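Local structure of nucleoside kinase (Methanococcus jannaschii, 2C4E) at residues A[130-135]-A[256-261]. The protein catalyses the divalent-metal-dependent transfer of phosphate from ATP to a broad range of nucleosides, working best on inosine, guanosine and cytidine. Numbering follows the deposited sequence.
Sequences NTEIVH and AYVKGY
Ile133 CD1 sits in the angle between Val258 and Tyr257, 3.7 Å from Val258 CG2 and 4.0 Å from Tyr257 CD2. Its CG1 lies anti to the carbonyl carbon (chi1 -55°), and the extended chi2 of -178° takes CD1 on toward the last turn of helix 245-258. The Ile133 and Val258 side chains pass each other in opposite directions, while Ile133 meets the Tyr257 ring obliquely. Leu254, one turn earlier on the helix, and Leu156 of the adjacent parallel strand also touch the Ile133 side chain.

Both Val258 methyls are used. With CG1 anti to the backbone N (chi1 168°), CG2 is turned to Ile133 while Val258 CG1 lies 3.6 Å from Glu132 OE1. That carboxylate oxygen ends a chain extended beyond CG. Tyr257 also meets Phe182 edge-to-face and touches Leu263 and Cys266 of helix 263-277.

No hydrogen bond crosses between the segments, and the closest CA atoms, those of Glu132 and Val258, stand 7.4 Å apart. The contact therefore rests on side-chain packing, characteristic of a helix laid against the central sheet of the ribokinase fold, with Glu132 contributing van der Waals contact rather than a polar bond.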
ATOM      1  N   ASN A 130      22.250  27.799  -7.869  1.00 21.92           N
ATOM      2  CA  ASN A 130      23.357  28.608  -7.403  1.00 23.30           C
ATOM      3  C   ASN A 130      24.225  27.873  -6.404  1.00 23.37           C
ATOM      4  O   ASN A 130      25.029  28.493  -5.701  1.00 24.08           O
ATOM      5  CB  ASN A 130      22.820  29.908  -6.775  1.00 24.08           C
ATOM      6  CG  ASN A 130      22.059  30.760  -7.768  1.00 27.31           C
ATOM      7  OD1 ASN A 130      21.024  31.365  -7.427  1.00 33.80           O
ATOM      8  ND2 ASN A 130      22.567  30.839  -8.999  1.00 30.22           N
ATOM      9  N   THR A 131      24.080  26.555  -6.361  1.00 22.52           N
ATOM     10  CA  THR A 131      24.802  25.715  -5.418  1.00 22.66           C
ATOM     11  C   THR A 131      26.112  25.169  -5.987  1.00 22.62           C
ATOM     12  O   THR A 131      26.316  25.135  -7.188  1.00 22.85           O
ATOM     13  CB  THR A 131      23.901  24.538  -5.007  1.00 23.09           C
ATOM     14  OG1 THR A 131      23.275  23.974  -6.174  1.00 22.47           O
ATOM     15  CG2 THR A 131      22.757  25.031  -4.132  1.00 23.95           C
ATOM     16  N   GLU A 132      27.004  24.731  -5.106  1.00 21.85           N
ATOM     17  CA  GLU A 132      28.268  24.145  -5.545  1.00 22.37           C
ATOM     18  C   GLU A 132      28.067  22.820  -6.261  1.00 21.50           C
ATOM     19  O   GLU A 132      28.795  22.527  -7.191  1.00 21.95           O
ATOM     20  CB  GLU A 132      29.215  23.950  -4.373  1.00 22.94           C
ATOM     21  CG  GLU A 132      29.923  25.250  -4.030  1.00 26.65           C
ATOM     22  CD  GLU A 132      30.751  25.205  -2.778  1.00 29.93           C
ATOM     23  OE1 GLU A 132      31.160  24.103  -2.355  1.00 30.52           O
ATOM     24  OE2 GLU A 132      31.011  26.308  -2.244  1.00 33.83           O
ATOM     25  N   ILE A 133      27.125  22.023  -5.771  1.00 21.44           N
ATOM     26  CA  ILE A 133      26.813  20.705  -6.347  1.00 20.64           C
ATOM     27  C   ILE A 133      25.325  20.560  -6.544  1.00 20.72           C
ATOM     28  O   ILE A 133      24.542  20.939  -5.680  1.00 21.12           O
ATOM     29  CB  ILE A 133      27.306  19.548  -5.451  1.00 21.36           C
ATOM     30  CG1 ILE A 133      28.798  19.693  -5.178  1.00 20.20           C
ATOM     31  CG2 ILE A 133      26.966  18.212  -6.116  1.00 22.14           C
ATOM     32  CD1 ILE A 133      29.378  18.569  -4.343  1.00 21.43           C
ATOM     33  N   VAL A 134      24.940  20.051  -7.703  1.00 20.73           N
ATOM     34  CA  VAL A 134      23.583  19.623  -7.963  1.00 20.50           C
ATOM     35  C   VAL A 134      23.638  18.100  -8.032  1.00 21.31           C
ATOM     36  O   VAL A 134      24.258  17.529  -8.942  1.00 21.40           O
ATOM     37  CB  VAL A 134      23.065  20.225  -9.287  1.00 20.50           C
ATOM     38  CG1 VAL A 134      21.746  19.627  -9.666  1.00 21.33           C
ATOM     39  CG2 VAL A 134      22.974  21.747  -9.158  1.00 21.54           C
ATOM     40  N   HIS A 135      22.999  17.442  -7.069  1.00 21.16           N
ATOM     41  CA  HIS A 135      22.966  15.994  -7.019  1.00 21.50           C
ATOM     42  C   HIS A 135      21.616  15.504  -7.509  1.00 21.46           C
ATOM     43  O   HIS A 135      20.576  15.916  -6.986  1.00 21.39           O
ATOM     44  CB  HIS A 135      23.213  15.483  -5.606  1.00 21.69           C
ATOM     45  CG  HIS A 135      23.087  14.003  -5.496  1.00 23.69           C
ATOM     46  ND1 HIS A 135      23.991  13.138  -6.067  1.00 24.91           N
ATOM     47  CD2 HIS A 135      22.135  13.233  -4.918  1.00 27.07           C
ATOM     48  CE1 HIS A 135      23.592  11.896  -5.858  1.00 28.08           C
ATOM     49  NE2 HIS A 135      22.483  11.925  -5.141  1.00 28.26           N
ATOM     50  N   ALA A 256      31.457  15.948   2.471  1.00 20.16           N
ATOM     51  CA  ALA A 256      32.901  16.010   2.629  1.00 19.47           C
ATOM     52  C   ALA A 256      33.527  16.773   1.485  1.00 19.86           C
ATOM     53  O   ALA A 256      34.454  17.559   1.681  1.00 19.40           O
ATOM     54  CB  ALA A 256      33.478  14.630   2.710  1.00 19.00           C
ATOM     55  N   TYR A 257      33.010  16.576   0.277  1.00 19.42           N
ATOM     56  CA  TYR A 257      33.566  17.287  -0.851  1.00 20.22           C
ATOM     57  C   TYR A 257      33.395  18.795  -0.703  1.00 20.61           C
ATOM     58  O   TYR A 257      34.370  19.562  -0.883  1.00 21.64           O
ATOM     59  CB  TYR A 257      32.989  16.786  -2.177  1.00 20.40           C
ATOM     60  CG  TYR A 257      33.731  17.382  -3.327  1.00 21.55           C
ATOM     61  CD1 TYR A 257      34.882  16.784  -3.802  1.00 25.72           C
ATOM     62  CD2 TYR A 257      33.323  18.579  -3.902  1.00 22.42           C
ATOM     63  CE1 TYR A 257      35.601  17.344  -4.853  1.00 27.42           C
ATOM     64  CE2 TYR A 257      34.021  19.135  -4.948  1.00 24.80           C
ATOM     65  CZ  TYR A 257      35.163  18.517  -5.414  1.00 26.27           C
ATOM     66  OH  TYR A 257      35.876  19.076  -6.459  1.00 29.40           O
ATOM     67  N   VAL A 258      32.186  19.232  -0.357  1.00 21.41           N
ATOM     68  CA  VAL A 258      31.898  20.653  -0.153  1.00 22.32           C
ATOM     69  C   VAL A 258      32.721  21.206   0.992  1.00 22.26           C
ATOM     70  O   VAL A 258      33.155  22.385   0.968  1.00 21.99           O
ATOM     71  CB  VAL A 258      30.374  20.898   0.056  1.00 22.89           C
ATOM     72  CG1 VAL A 258      30.077  22.331   0.558  1.00 25.63           C
ATOM     73  CG2 VAL A 258      29.654  20.616  -1.247  1.00 23.90           C
ATOM     74  N   LYS A 259      32.975  20.363   1.992  1.00 21.40           N
ATOM     75  CA  LYS A 259      33.785  20.763   3.142  1.00 21.72           C
ATOM     76  C   LYS A 259      35.290  20.794   2.821  1.00 21.67           C
ATOM     77  O   LYS A 259      36.093  21.209   3.657  1.00 21.83           O
ATOM     78  CB  LYS A 259      33.510  19.857   4.336  1.00 21.64           C
ATOM     79  CG  LYS A 259      32.183  20.142   5.016  1.00 24.34           C
ATOM     80  CD  LYS A 259      31.884  19.165   6.135  1.00 26.19           C
ATOM     81  CE  LYS A 259      30.562  19.507   6.806  1.00 29.79           C
ATOM     82  NZ  LYS A 259      30.604  19.417   8.284  1.00 33.46           N
ATOM     83  N   GLY A 260      35.672  20.346   1.628  1.00 21.52           N
ATOM     84  CA  GLY A 260      36.999  20.610   1.083  1.00 21.22           C
ATOM     85  C   GLY A 260      38.034  19.530   1.314  1.00 21.01           C
ATOM     86  O   GLY A 260      39.238  19.788   1.278  1.00 21.32           O
ATOM     87  N   TYR A 261      37.576  18.304   1.519  1.00 20.52           N
ATOM     88  CA  TYR A 261      38.477  17.181   1.722  1.00 20.35           C
ATOM     89  C   TYR A 261      38.789  16.495   0.391  1.00 21.47           C
ATOM     90  O   TYR A 261      38.060  16.656  -0.586  1.00 22.29           O
ATOM     91  CB  TYR A 261      37.843  16.178   2.687  1.00 20.40           C
ATOM     92  CG  TYR A 261      37.577  16.759   4.049  1.00 17.88           C
ATOM     93  CD1 TYR A 261      36.288  17.110   4.444  1.00 18.54           C
ATOM     94  CD2 TYR A 261      38.612  16.958   4.948  1.00 16.72           C
ATOM     95  CE1 TYR A 261      36.046  17.661   5.690  1.00 17.62           C
ATOM     96  CE2 TYR A 261      38.377  17.502   6.207  1.00 16.37           C
ATOM     97  CZ  TYR A 261      37.084  17.849   6.566  1.00 17.96           C
ATOM     98  OH  TYR A 261      36.821  18.364   7.815  1.00 16.46           O
TER